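Local atomic coordinates of A-type flavoprotein (Giardia intestinalis, PDB entry 2Q9U), a protein that binds FMN and a mu-oxo-bridged diiron centre and scavenges oxygen, probably by passing electrons from the flavin to the irons. Residues E63-R68 with H99-A104; K77-V82 with N103-C108; R182-C187 with V232-D237; H254-V259 with T305-A310; K258-L263 with V289-T294. One frame throughout, in Å; residues are numbered along the deposited sequence.

Contact 1: E63-R68 with H99-A104; sequences EEWLSR and HKFTNA
The ring of Phe101 pushes its CE2-CZ end between two side chains of helix 62-72, Trp65 and Leu66. Against the tryptophan it uses CZ, which comes to 3.5 Å from Trp65 CH2, and the benzo part of the indole lies at the rim of the phenyl ring, near its plane. The planes of the Trp65 six-membered ring and the Phe101 ring are inclined at 61°, with centroids 5.5 Å apart. The same Phe101 CZ also meets Leu66 CD2, at 3.6 Å, so one ring corner serves two helix residues a single position apart. At the polar end of the indole, Trp65 NE1 is hydrogen-bonded to Ser43 OG. The two methyls of Leu66 divide the work. While CD2 goes to the phenyl ring, CD1 rests 3.6 Å from Lys100 CD, and the lysine crosses the leucine at about a right angle. Beyond CG the Lys100 chain is fully extended, which carries NZ past Leu66 to Glu63 OE2, 3.0 Å away in a salt bridge. Glu63 starts out pointing away from the loop and returns through a bend at chi2 (-64°). The loop that follows helix 94-97 is thus fixed onto helix 62-72 of the beta-lactamase-like domain, and Leu94 and His97 of that short helix also touch it. Chemically the contact is graded: aromatic and aliphatic carbon makes up its buried part, and the single charge pair lies outermost, near solvent, where its strength is probably moderated by water.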
# COMPACT_ATOMS: atom_id res chain seq x y z
N GLU A 63 -12.15 25.69 8.43
CA GLU A 63 -13.29 25.96 9.34
C GLU A 63 -12.97 25.54 10.76
O GLU A 63 -13.40 26.18 11.71
CB GLU A 63 -14.57 25.25 8.88
CG GLU A 63 -15.14 25.77 7.53
CD GLU A 63 -15.62 27.25 7.55
OE1 GLU A 63 -15.89 27.83 8.64
OE2 GLU A 63 -15.74 27.84 6.45
N GLU A 64 -12.20 24.47 10.89
CA GLU A 64 -11.71 24.08 12.22
C GLU A 64 -10.81 25.14 12.86
O GLU A 64 -10.98 25.51 14.04
CB GLU A 64 -11.01 22.72 12.13
CG GLU A 64 -10.58 22.18 13.52
CD GLU A 64 -9.85 20.83 13.47
OE1 GLU A 64 -9.72 20.19 12.39
OE2 GLU A 64 -9.38 20.42 14.54
N TRP A 65 -9.84 25.63 12.08
CA TRP A 65 -8.93 26.70 12.47
C TRP A 65 -9.72 27.97 12.85
O TRP A 65 -9.48 28.60 13.90
CB TRP A 65 -8.01 26.97 11.29
CG TRP A 65 -7.06 28.15 11.41
CD1 TRP A 65 -6.07 28.34 12.35
CD2 TRP A 65 -6.98 29.29 10.51
NE1 TRP A 65 -5.41 29.52 12.09
CE2 TRP A 65 -5.94 30.12 10.98
CE3 TRP A 65 -7.72 29.69 9.39
CZ2 TRP A 65 -5.61 31.35 10.36
CZ3 TRP A 65 -7.38 30.90 8.76
CH2 TRP A 65 -6.33 31.71 9.25
N LEU A 66 -10.68 28.34 12.01
CA LEU A 66 -11.47 29.55 12.30
C LEU A 66 -12.29 29.35 13.58
O LEU A 66 -12.44 30.30 14.37
CB LEU A 66 -12.38 29.87 11.10
CG LEU A 66 -11.61 30.35 9.85
CD1 LEU A 66 -12.52 30.42 8.61
CD2 LEU A 66 -10.91 31.70 10.10
N SER A 67 -12.79 28.13 13.78
CA SER A 67 -13.58 27.79 14.98
C SER A 67 -12.75 27.93 16.25
O SER A 67 -13.23 28.49 17.25
CB SER A 67 -14.19 26.39 14.88
OG SER A 67 -15.21 26.38 13.89
N ARG A 68 -11.52 27.42 16.22
CA ARG A 68 -10.60 27.59 17.34
C ARG A 68 -10.26 29.06 17.62
O ARG A 68 -10.27 29.48 18.78
CB ARG A 68 -9.32 26.78 17.13
CG ARG A 68 -9.58 25.27 17.07
CD ARG A 68 -8.23 24.56 17.13
NE ARG A 68 -8.35 23.14 16.83
CZ ARG A 68 -8.77 22.23 17.70
NH1 ARG A 68 -9.14 22.61 18.93
NH2 ARG A 68 -8.84 20.95 17.34
N HIS A 99 -10.72 37.09 3.98
CA HIS A 99 -11.72 38.16 4.20
C HIS A 99 -12.46 38.05 5.52
O HIS A 99 -13.07 39.02 5.97
CB HIS A 99 -12.78 38.17 3.10
CG HIS A 99 -12.40 38.98 1.91
ND1 HIS A 99 -11.98 40.29 2.00
CD2 HIS A 99 -12.39 38.67 0.59
CE1 HIS A 99 -11.73 40.75 0.79
NE2 HIS A 99 -11.96 39.79 -0.08
N LYS A 100 -12.42 36.87 6.15
CA LYS A 100 -13.16 36.67 7.39
C LYS A 100 -12.56 37.47 8.53
O LYS A 100 -13.26 37.76 9.52
CB LYS A 100 -13.30 35.19 7.74
CG LYS A 100 -14.09 34.44 6.64
CD LYS A 100 -14.37 33.02 7.01
CE LYS A 100 -15.18 32.29 5.91
NZ LYS A 100 -15.44 30.87 6.31
N PHE A 101 -11.29 37.82 8.41
CA PHE A 101 -10.65 38.70 9.36
C PHE A 101 -10.88 40.14 8.90
O PHE A 101 -10.00 40.78 8.32
CB PHE A 101 -9.15 38.36 9.46
CG PHE A 101 -8.89 36.93 9.86
CD1 PHE A 101 -8.94 36.55 11.21
CD2 PHE A 101 -8.60 35.97 8.89
CE1 PHE A 101 -8.69 35.22 11.58
CE2 PHE A 101 -8.36 34.64 9.24
CZ PHE A 101 -8.39 34.26 10.59
N THR A 102 -12.09 40.63 9.18
CA THR A 102 -12.58 41.93 8.65
C THR A 102 -11.66 43.08 8.93
O THR A 102 -11.45 43.99 8.10
CB THR A 102 -13.92 42.35 9.31
OG1 THR A 102 -14.66 41.20 9.71
CG2 THR A 102 -14.73 43.16 8.33
N ASN A 103 -11.11 43.08 10.14
CA ASN A 103 -10.32 44.20 10.61
C ASN A 103 -8.84 43.94 10.72
O ASN A 103 -8.10 44.80 11.22
CB ASN A 103 -10.90 44.71 11.92
CG ASN A 103 -12.20 45.46 11.71
OD1 ASN A 103 -12.27 46.41 10.92
ND2 ASN A 103 -13.24 45.04 12.41
N ALA A 104 -8.38 42.79 10.21
CA ALA A 104 -6.99 42.38 10.37
C ALA A 104 -6.06 42.98 9.32
O ALA A 104 -6.47 43.24 8.20
CB ALA A 104 -6.89 40.84 10.35

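Contact 2: K77-V82 with N103-C108; sequences KIKYVV and NATFVC
Three backbone hydrogen bonds join strand 80-82 to strand 105-108 in parallel: Thr105 N gives to Lys79 O at 2.8 Å, Val81 N to Thr105 O, and Val107 N to Val81 O. Val81 therefore bonds to Thr105 and Val107, one on each side of its register partner Phe106. CA-H...O contacts fill in between, as from Tyr80 CA to Thr105 O at 3.4 Å. Apolar contacts follow the alternation of the strands. On one face Tyr80 CD1 meets Val107 CG2 at 3.5 Å, and Val82 CG2 touches Val107 CB. On the other, Val81 and Phe106 run side by side in the same direction, with Val81 CB 3.7 Å from Phe106 CE1; Val81 CG2, beside its own backbone N, turns back to Ala104 CB at 4.1 Å. Water takes over where the strands have yet to pair. One molecule joins Ile78 O to Asn103 N, each at 2.8 Å. A second receives Lys79 NZ, donates to Asn103 O and bonds Thr105 OG1 at 2.6 Å, tying three polar groups at the partly exposed end where the pairing begins. The pair belongs to a beta-alpha-beta unit whose helix is 94-97. In the seven-stranded mixed sheet, strand 52-54 flanks 80-82 and strand 127-129 flanks 105-108, while Leu143 and Phe145 of strand 142-147 pack on the Val82-Val107 face.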
# COMPACT_ATOMS: atom_id res chain seq x y z
N LYS A 77 -12.44 41.03 15.52
CA LYS A 77 -11.56 41.69 16.50
C LYS A 77 -10.08 41.32 16.40
O LYS A 77 -9.23 41.92 17.10
CB LYS A 77 -12.08 41.46 17.92
CG LYS A 77 -13.27 42.38 18.22
CD LYS A 77 -13.79 42.22 19.66
CE LYS A 77 -13.18 43.20 20.64
NZ LYS A 77 -13.99 43.23 21.92
N ILE A 78 -9.77 40.37 15.52
CA ILE A 78 -8.37 40.08 15.22
C ILE A 78 -7.75 41.28 14.50
O ILE A 78 -8.26 41.72 13.44
CB ILE A 78 -8.23 38.78 14.36
CG1 ILE A 78 -8.89 37.58 15.09
CG2 ILE A 78 -6.74 38.52 13.97
CD1 ILE A 78 -8.20 37.16 16.43
N LYS A 79 -6.68 41.83 15.08
CA LYS A 79 -5.97 42.99 14.49
C LYS A 79 -4.82 42.59 13.55
O LYS A 79 -4.61 43.23 12.53
CB LYS A 79 -5.44 43.93 15.60
CG LYS A 79 -4.47 45.07 15.09
CD LYS A 79 -5.21 46.08 14.16
CE LYS A 79 -4.27 47.14 13.57
NZ LYS A 79 -5.09 48.13 12.79
N TYR A 80 -4.07 41.54 13.92
CA TYR A 80 -2.93 41.08 13.12
C TYR A 80 -2.97 39.57 12.89
O TYR A 80 -3.28 38.77 13.80
CB TYR A 80 -1.58 41.43 13.78
CG TYR A 80 -1.36 42.92 13.96
CD1 TYR A 80 -1.18 43.76 12.86
CD2 TYR A 80 -1.33 43.49 15.24
CE1 TYR A 80 -0.98 45.15 13.03
CE2 TYR A 80 -1.12 44.86 15.41
CZ TYR A 80 -0.96 45.68 14.30
OH TYR A 80 -0.77 47.05 14.49
N VAL A 81 -2.66 39.19 11.66
CA VAL A 81 -2.34 37.79 11.32
C VAL A 81 -0.92 37.80 10.78
O VAL A 81 -0.64 38.37 9.72
CB VAL A 81 -3.30 37.19 10.30
CG1 VAL A 81 -2.96 35.71 10.04
CG2 VAL A 81 -4.75 37.33 10.78
N VAL A 82 -0.03 37.19 11.55
CA VAL A 82 1.37 37.11 11.21
C VAL A 82 1.63 35.82 10.43
O VAL A 82 1.33 34.72 10.91
CB VAL A 82 2.25 37.11 12.47
CG1 VAL A 82 3.71 36.84 12.12
CG2 VAL A 82 2.08 38.42 13.30
N ASN A 103 -11.11 43.08 10.14
CA ASN A 103 -10.32 44.20 10.61
C ASN A 103 -8.84 43.94 10.72
O ASN A 103 -8.10 44.80 11.22
CB ASN A 103 -10.90 44.71 11.92
CG ASN A 103 -12.20 45.46 11.71
OD1 ASN A 103 -12.27 46.41 10.92
ND2 ASN A 103 -13.24 45.04 12.41
N ALA A 104 -8.38 42.79 10.21
CA ALA A 104 -6.99 42.38 10.37
C ALA A 104 -6.06 42.98 9.32
O ALA A 104 -6.47 43.24 8.20
CB ALA A 104 -6.89 40.84 10.35
N THR A 105 -4.81 43.15 9.71
CA THR A 105 -3.71 43.45 8.81
C THR A 105 -2.80 42.22 8.79
O THR A 105 -2.48 41.66 9.85
CB THR A 105 -2.92 44.68 9.32
OG1 THR A 105 -3.79 45.83 9.31
CG2 THR A 105 -1.71 44.97 8.48
N PHE A 106 -2.40 41.80 7.59
CA PHE A 106 -1.53 40.65 7.40
C PHE A 106 -0.09 41.14 7.49
O PHE A 106 0.30 42.08 6.78
CB PHE A 106 -1.86 39.94 6.08
CG PHE A 106 -3.12 39.16 6.15
CD1 PHE A 106 -3.12 37.84 6.61
CD2 PHE A 106 -4.34 39.76 5.84
CE1 PHE A 106 -4.31 37.11 6.74
CE2 PHE A 106 -5.53 39.07 5.96
CZ PHE A 106 -5.52 37.73 6.41
N VAL A 107 0.68 40.53 8.39
CA VAL A 107 2.01 41.00 8.74
C VAL A 107 3.02 39.96 8.29
O VAL A 107 2.95 38.81 8.72
CB VAL A 107 2.17 41.17 10.28
CG1 VAL A 107 3.57 41.63 10.63
CG2 VAL A 107 1.12 42.12 10.86
N CYS A 108 3.95 40.36 7.43
CA CYS A 108 4.96 39.46 6.94
C CYS A 108 6.05 40.25 6.23
O CYS A 108 5.93 41.46 6.05
CB CYS A 108 4.32 38.45 5.96
SG CYS A 108 3.42 39.25 4.56
O HOH W 1 -10.40 41.01 11.83
O HOH W 2 -5.91 46.19 10.84

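Contact 3: R182-C187 with V232-D237; sequences RWADEC and VSWRGD
Asp185 OD2 is held by Arg235 NE at 2.8 Å and by a water that donates to it at 2.6 Å. The other oxygen, OD1, takes Arg235 NH2 at 2.9 Å through its syn lone pair, so the arginine grips the carboxylate side-on, one nitrogen to each oxygen. Both acceptors lie close to the guanidinium plane, although the carboxylate itself is turned 30° against it. The same water accepts from Arg235 N, linking the backbone to the acid. With its edge used this way, the guanidinium lays a face flat on the indole of Trp183: Arg235 CZ stands 3.6 Å from the centroid of the five-membered ring, almost on its normal, in a cation-pi stack. Arg235 CD covers the six-membered ring in a CH-pi contact. The acid pair and the ring together fix the rotation of the guanidinium, and Glu186 OE2, 4.1 Å from Arg235 NH2, may add to the field favouring its positive charge.

This lies in the beta-lactamase-like part, where strand 234-235, weakly bonded, is the outermost strand, within this chain, of a six-stranded mixed sheet; His230, which lines the diiron pocket, lies just upstream of Val232 in the sequence. Trp183 and Ser233 form a single bridge: Ser233 N gives to Arg182 O, and Ala184 N to Ser233 O. Ala184 CB lies over one face of the Trp234 six-membered ring in a CH-pi contact, 3.6 Å from Trp234 CZ3, and Ala184 CA meets Val232 CG2 at 3.5 Å. Val232 CG2 occupies the crowded position between backbone N and carbonyl carbon, while CG1 turns to Cys187 SG. Trp234 NE1 is bonded to Phe173 O, and Val192 of helix 189-204 packs on Trp234.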
# COMPACT_ATOMS: atom_id res chain seq x y z
N ARG A 182 0.70 19.00 23.28
CA ARG A 182 1.30 20.17 22.65
C ARG A 182 2.77 20.34 22.92
O ARG A 182 3.44 21.11 22.22
CB ARG A 182 0.52 21.46 22.99
CG ARG A 182 -0.98 21.36 22.63
CD ARG A 182 -1.24 21.18 21.08
NE ARG A 182 -2.62 20.69 20.93
CZ ARG A 182 -3.00 19.63 20.24
NH1 ARG A 182 -2.13 18.93 19.49
NH2 ARG A 182 -4.30 19.32 20.28
N TRP A 183 3.30 19.64 23.93
CA TRP A 183 4.69 19.82 24.32
C TRP A 183 5.48 18.52 24.23
O TRP A 183 4.97 17.46 24.58
CB TRP A 183 4.79 20.30 25.76
CG TRP A 183 4.14 21.60 26.07
CD1 TRP A 183 2.95 21.79 26.71
CD2 TRP A 183 4.67 22.90 25.79
NE1 TRP A 183 2.71 23.15 26.86
CE2 TRP A 183 3.75 23.85 26.32
CE3 TRP A 183 5.83 23.36 25.14
CZ2 TRP A 183 3.95 25.24 26.21
CZ3 TRP A 183 6.04 24.75 25.05
CH2 TRP A 183 5.10 25.67 25.58
N ALA A 184 6.75 18.64 23.84
CA ALA A 184 7.64 17.49 23.66
C ALA A 184 7.78 16.68 24.96
O ALA A 184 7.76 15.43 24.94
CB ALA A 184 9.02 17.97 23.16
N ASP A 185 7.88 17.40 26.08
CA ASP A 185 8.11 16.79 27.39
C ASP A 185 6.92 15.96 27.89
O ASP A 185 7.07 15.08 28.75
CB ASP A 185 8.51 17.89 28.41
CG ASP A 185 7.49 19.01 28.48
OD1 ASP A 185 6.53 18.89 29.26
OD2 ASP A 185 7.60 20.00 27.73
N GLU A 186 5.73 16.22 27.35
CA GLU A 186 4.56 15.39 27.61
C GLU A 186 4.51 14.09 26.82
O GLU A 186 3.65 13.25 27.07
CB GLU A 186 3.27 16.17 27.38
CG GLU A 186 3.19 17.47 28.21
CD GLU A 186 2.07 18.37 27.77
OE1 GLU A 186 1.81 18.47 26.55
OE2 GLU A 186 1.43 18.98 28.65
N CYS A 187 5.43 13.94 25.85
CA CYS A 187 5.51 12.76 25.00
C CYS A 187 6.72 11.95 25.43
O CYS A 187 7.35 12.29 26.43
CB CYS A 187 5.67 13.21 23.55
SG CYS A 187 4.30 14.22 22.99
N VAL A 232 4.93 18.88 18.06
CA VAL A 232 4.97 19.41 19.42
C VAL A 232 5.95 20.57 19.54
O VAL A 232 6.86 20.75 18.70
CB VAL A 232 5.27 18.32 20.50
CG1 VAL A 232 4.19 17.26 20.50
CG2 VAL A 232 6.64 17.69 20.27
N SER A 233 5.73 21.36 20.58
CA SER A 233 6.56 22.53 20.87
C SER A 233 7.51 22.23 22.02
O SER A 233 7.43 21.17 22.67
CB SER A 233 5.65 23.73 21.17
OG SER A 233 5.01 24.11 19.98
N TRP A 234 8.43 23.16 22.27
CA TRP A 234 9.61 22.89 23.07
C TRP A 234 9.75 23.87 24.24
O TRP A 234 9.54 25.11 24.10
CB TRP A 234 10.88 23.00 22.18
CG TRP A 234 10.87 22.09 21.00
CD1 TRP A 234 10.43 22.38 19.72
CD2 TRP A 234 11.33 20.74 20.97
NE1 TRP A 234 10.57 21.27 18.91
CE2 TRP A 234 11.12 20.25 19.65
CE3 TRP A 234 11.89 19.88 21.93
CZ2 TRP A 234 11.47 18.96 19.26
CZ3 TRP A 234 12.22 18.55 21.54
CH2 TRP A 234 12.01 18.12 20.22
N ARG A 235 10.14 23.32 25.38
CA ARG A 235 10.49 24.07 26.56
C ARG A 235 11.51 23.28 27.44
O ARG A 235 11.79 22.18 27.17
CB ARG A 235 9.23 24.45 27.34
CG ARG A 235 8.59 23.26 28.04
CD ARG A 235 7.21 23.49 28.55
NE ARG A 235 6.49 22.29 28.90
CZ ARG A 235 5.31 22.28 29.48
NH1 ARG A 235 4.71 23.38 29.80
NH2 ARG A 235 4.73 21.17 29.74
N GLY A 236 12.03 23.91 28.45
CA GLY A 236 12.99 23.30 29.33
C GLY A 236 14.13 22.50 28.74
O GLY A 236 14.65 22.82 27.72
N ASP A 237 14.44 21.40 29.40
CA ASP A 237 15.47 20.49 28.95
C ASP A 237 15.27 19.97 27.54
O ASP A 237 16.23 19.88 26.80
CB ASP A 237 15.69 19.31 29.89
CG ASP A 237 16.12 19.73 31.29
OD1 ASP A 237 16.76 20.74 31.45
OD2 ASP A 237 15.80 19.03 32.21
O HOH W 3 2.74 22.64 19.82
O HOH W 4 9.33 20.50 25.88

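Contact 4: H254-V259 with T305-A310; sequences HCQKKV and TYDSGA
His254 drops CD2 onto the middle of the Tyr306 ring, 3.5 Å from Tyr306 CE1, with the two ring planes 45° apart. His254 chi1 of 59° turns the imidazole to this face; the tyrosine OH is held elsewhere, by Glu245. The other close-packed region is around Lys258. Its O takes Gly309 N at 2.8 Å, in the carbonyl plane, and a weak bond from Ala310 N, while its extended side chain passes Ser308 to place NZ 2.8 Å from Asp307 OD1 in a salt bridge. NZ meets OD1 on the syn side, slightly out of the carboxylate plane, and also bonds His304 ND1, so the buried ammonium has two partners. The solvent side is looser. There Gln256 N bonds Asp307 O at 3.0 Å, from above the carbonyl plane, but the two side chains are bridged by a water, which accepts from Gln256 NE2 at 3.1 Å and donates to Asp307 OD2. The contact joins the start of strand 258-263 to the end of helix 298-306 in the flavodoxin-like domain, at the point where strand 310-314 comes in parallel beside Val259. Leu399 and Ala403 of helix 386-409 cover Val259 and Ala310, and helix 189-204 touches Tyr306.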
# COMPACT_ATOMS: atom_id res chain seq x y z
N HIS A 254 26.78 15.69 13.42
CA HIS A 254 25.57 14.93 13.80
C HIS A 254 25.69 13.42 13.55
O HIS A 254 24.75 12.65 13.81
CB HIS A 254 24.33 15.47 13.06
CG HIS A 254 24.45 15.40 11.56
ND1 HIS A 254 25.42 16.09 10.86
CD2 HIS A 254 23.77 14.67 10.65
CE1 HIS A 254 25.31 15.80 9.57
NE2 HIS A 254 24.32 14.95 9.42
N CYS A 255 26.84 12.97 13.08
CA CYS A 255 26.89 11.58 12.66
C CYS A 255 27.13 10.56 13.80
O CYS A 255 27.59 10.90 14.91
CB CYS A 255 27.73 11.42 11.39
SG CYS A 255 27.01 12.44 9.95
N GLN A 256 26.75 9.31 13.55
CA GLN A 256 26.90 8.26 14.53
C GLN A 256 27.87 7.21 13.99
O GLN A 256 28.17 7.20 12.79
CB GLN A 256 25.55 7.62 14.84
CG GLN A 256 24.47 8.59 15.33
CD GLN A 256 24.65 9.00 16.79
OE1 GLN A 256 25.67 8.70 17.43
NE2 GLN A 256 23.64 9.69 17.33
N LYS A 257 28.37 6.34 14.87
CA LYS A 257 29.15 5.18 14.46
C LYS A 257 28.11 4.19 13.91
O LYS A 257 27.60 3.33 14.63
CB LYS A 257 29.91 4.58 15.66
CG LYS A 257 31.02 5.48 16.22
CD LYS A 257 31.75 4.76 17.37
CE LYS A 257 32.66 5.69 18.16
NZ LYS A 257 33.28 5.00 19.34
N LYS A 258 27.77 4.39 12.64
CA LYS A 258 26.56 3.77 12.06
C LYS A 258 26.81 3.64 10.56
O LYS A 258 27.30 4.58 9.91
CB LYS A 258 25.31 4.63 12.36
CG LYS A 258 23.99 4.16 11.61
CD LYS A 258 22.85 5.10 11.95
CE LYS A 258 21.59 4.84 11.09
NZ LYS A 258 20.51 5.75 11.66
N VAL A 259 26.49 2.46 10.04
CA VAL A 259 26.54 2.18 8.62
C VAL A 259 25.11 1.84 8.16
O VAL A 259 24.44 1.03 8.80
CB VAL A 259 27.48 1.00 8.32
CG1 VAL A 259 27.49 0.69 6.79
CG2 VAL A 259 28.89 1.33 8.80
N THR A 305 20.53 7.83 6.37
CA THR A 305 21.75 8.38 5.76
C THR A 305 22.19 9.69 6.44
O THR A 305 23.40 9.95 6.52
CB THR A 305 21.60 8.59 4.23
OG1 THR A 305 20.48 9.46 3.94
CG2 THR A 305 21.41 7.25 3.50
N TYR A 306 21.23 10.50 6.85
CA TYR A 306 21.46 11.66 7.72
C TYR A 306 22.58 11.50 8.77
O TYR A 306 23.48 12.27 8.82
CB TYR A 306 20.14 12.11 8.36
CG TYR A 306 20.21 13.17 9.43
CD1 TYR A 306 20.33 14.47 9.12
CD2 TYR A 306 20.10 12.85 10.76
CE1 TYR A 306 20.37 15.44 10.10
CE2 TYR A 306 20.15 13.78 11.73
CZ TYR A 306 20.28 15.09 11.39
OH TYR A 306 20.31 16.04 12.34
N ASP A 307 22.50 10.43 9.55
CA ASP A 307 23.34 10.29 10.73
C ASP A 307 24.15 9.00 10.68
O ASP A 307 24.56 8.47 11.71
CB ASP A 307 22.49 10.32 12.00
CG ASP A 307 21.59 9.11 12.13
OD1 ASP A 307 21.52 8.32 11.17
OD2 ASP A 307 20.96 8.94 13.20
N SER A 308 24.38 8.51 9.47
CA SER A 308 25.34 7.42 9.25
C SER A 308 26.72 8.03 9.06
O SER A 308 26.86 9.12 8.46
CB SER A 308 24.98 6.61 7.99
OG SER A 308 23.75 5.93 8.15
N GLY A 309 27.73 7.32 9.54
CA GLY A 309 29.13 7.67 9.33
C GLY A 309 29.62 7.13 8.00
O GLY A 309 30.62 7.59 7.49
N ALA A 310 28.87 6.18 7.44
CA ALA A 310 29.18 5.61 6.14
C ALA A 310 27.94 4.92 5.55
O ALA A 310 27.07 4.44 6.29
CB ALA A 310 30.34 4.58 6.23
O HOH W 5 21.35 10.68 15.52

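Contact 5: K258-L263 with V289-T294; sequences KVTVVL and VLLEMT
The carboxylate of Glu292, the one flat side-chain group in this pair of strands, sets OE1 3.5 Å from Leu263 CG, with both leucine methyls also close; the same oxygen is hydrogen-bonded to His271 ND1. Met26 of the second subunit packs on this glutamate as well. The setting is the first beta-alpha-beta crossover of the flavodoxin-like fold, with strand 258-263 and strand 287-292 running parallel and helix 269-283 between them. Five backbone bonds join them, from Val289 N to Val259 O at 3.0 Å through to Met293 N on Leu263 O at 2.8 Å. One face of the sheet carries Thr260, Val262, Val289 and Leu291, where Thr260 CG2 meets Leu291 CD1 at 4.0 Å and Thr260 OG1 bonds Ser308 OG; helix 298-306 lies over it. The opposite face carries Val261, Leu263, Leu290 and Glu292 toward helix 269-283. Leu263, at the strand's C-terminal end, is near Thr270, an FMN-binding residue. Its chi1 of 76° puts CG and its two methyls across toward the neighbouring strand, where CD2 touches Leu290 CG at 3.9 Å. Past the end of strand 287-292, Met293 folds back through bends at chi2 and chi3, placing SD 3.9 Å from Val262 CG1.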
# COMPACT_ATOMS: atom_id res chain seq x y z
N LYS A 258 27.77 4.39 12.64
CA LYS A 258 26.56 3.77 12.06
C LYS A 258 26.81 3.64 10.56
O LYS A 258 27.30 4.58 9.91
CB LYS A 258 25.31 4.63 12.36
CG LYS A 258 23.99 4.16 11.61
CD LYS A 258 22.85 5.10 11.95
CE LYS A 258 21.59 4.84 11.09
NZ LYS A 258 20.51 5.75 11.66
N VAL A 259 26.49 2.46 10.04
CA VAL A 259 26.54 2.18 8.62
C VAL A 259 25.11 1.84 8.16
O VAL A 259 24.44 1.03 8.80
CB VAL A 259 27.48 1.00 8.32
CG1 VAL A 259 27.49 0.69 6.79
CG2 VAL A 259 28.89 1.33 8.80
N THR A 260 24.66 2.50 7.10
CA THR A 260 23.36 2.13 6.44
C THR A 260 23.58 1.58 5.03
O THR A 260 24.31 2.21 4.24
CB THR A 260 22.40 3.33 6.38
OG1 THR A 260 22.14 3.79 7.71
CG2 THR A 260 21.04 2.94 5.68
N VAL A 261 22.95 0.44 4.71
CA VAL A 261 22.98 -0.11 3.35
C VAL A 261 21.60 0.09 2.72
O VAL A 261 20.58 -0.23 3.33
CB VAL A 261 23.37 -1.60 3.32
CG1 VAL A 261 23.42 -2.09 1.87
CG2 VAL A 261 24.73 -1.78 3.99
N VAL A 262 21.56 0.72 1.55
CA VAL A 262 20.30 0.98 0.85
C VAL A 262 20.35 0.17 -0.45
O VAL A 262 21.32 0.26 -1.21
CB VAL A 262 20.14 2.49 0.52
CG1 VAL A 262 18.83 2.75 -0.26
CG2 VAL A 262 20.15 3.33 1.83
N LEU A 263 19.33 -0.65 -0.69
CA LEU A 263 19.39 -1.48 -1.88
C LEU A 263 18.03 -1.87 -2.40
O LEU A 263 17.00 -1.62 -1.77
CB LEU A 263 20.21 -2.77 -1.64
CG LEU A 263 19.56 -3.91 -0.84
CD1 LEU A 263 20.18 -5.27 -1.15
CD2 LEU A 263 19.57 -3.62 0.66
N VAL A 289 22.06 -0.64 9.69
CA VAL A 289 20.67 -0.60 9.25
C VAL A 289 20.67 -1.04 7.78
O VAL A 289 21.47 -0.56 6.98
CB VAL A 289 20.08 0.86 9.42
CG1 VAL A 289 18.67 0.99 8.79
CG2 VAL A 289 20.04 1.25 10.90
N LEU A 290 19.79 -1.97 7.44
CA LEU A 290 19.58 -2.35 6.06
C LEU A 290 18.21 -1.86 5.62
O LEU A 290 17.21 -2.16 6.28
CB LEU A 290 19.67 -3.89 5.91
CG LEU A 290 19.44 -4.50 4.50
CD1 LEU A 290 20.24 -5.75 4.39
CD2 LEU A 290 17.96 -4.81 4.21
N LEU A 291 18.18 -1.13 4.51
CA LEU A 291 16.95 -0.58 3.95
C LEU A 291 16.78 -1.11 2.55
O LEU A 291 17.54 -0.74 1.66
CB LEU A 291 17.01 0.97 3.90
CG LEU A 291 17.19 1.71 5.22
CD1 LEU A 291 17.16 3.22 4.95
CD2 LEU A 291 16.07 1.31 6.20
N GLU A 292 15.78 -1.98 2.33
CA GLU A 292 15.51 -2.47 0.99
C GLU A 292 14.26 -1.78 0.43
O GLU A 292 13.24 -1.71 1.11
CB GLU A 292 15.30 -3.98 0.99
CG GLU A 292 15.29 -4.61 -0.41
CD GLU A 292 16.02 -5.96 -0.42
OE1 GLU A 292 17.04 -6.10 0.31
OE2 GLU A 292 15.56 -6.87 -1.16
N MET A 293 14.36 -1.28 -0.81
CA MET A 293 13.36 -0.32 -1.28
C MET A 293 11.96 -0.92 -1.41
O MET A 293 10.98 -0.20 -1.28
CB MET A 293 13.78 0.39 -2.57
CG MET A 293 15.08 1.23 -2.41
SD MET A 293 15.01 2.42 -1.04
CE MET A 293 13.81 3.63 -1.51
N THR A 294 11.87 -2.23 -1.61
CA THR A 294 10.55 -2.88 -1.58
C THR A 294 9.84 -2.88 -0.20
O THR A 294 8.64 -3.16 -0.13
CB THR A 294 10.60 -4.30 -2.10
OG1 THR A 294 11.61 -5.04 -1.40
CG2 THR A 294 10.88 -4.32 -3.61

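The contacts follow the chain from the beta-lactamase-like part to the flavodoxin-like part. Contacts 1 and 2, with centres 10 Å apart, share Asn103 and Ala104, and Phe101 of the first packs on Ile78 and Val81 of the second: helix 62-72 and the seven-stranded sheet are joined through one loop. Contact 3, about 27 Å from contact 1 centre to centre, joins a loop to the outermost strand of the domain's other sheet. Helix 236-250 then leads to strand 258-263, which contacts 4 and 5 share, their centres 12 Å apart. Contacts 1 and 5 lie about 46 Å apart, centre to centre, yet both touch the second subunit, consistent with a dimer that brings one chain's flavin to the other's diiron site.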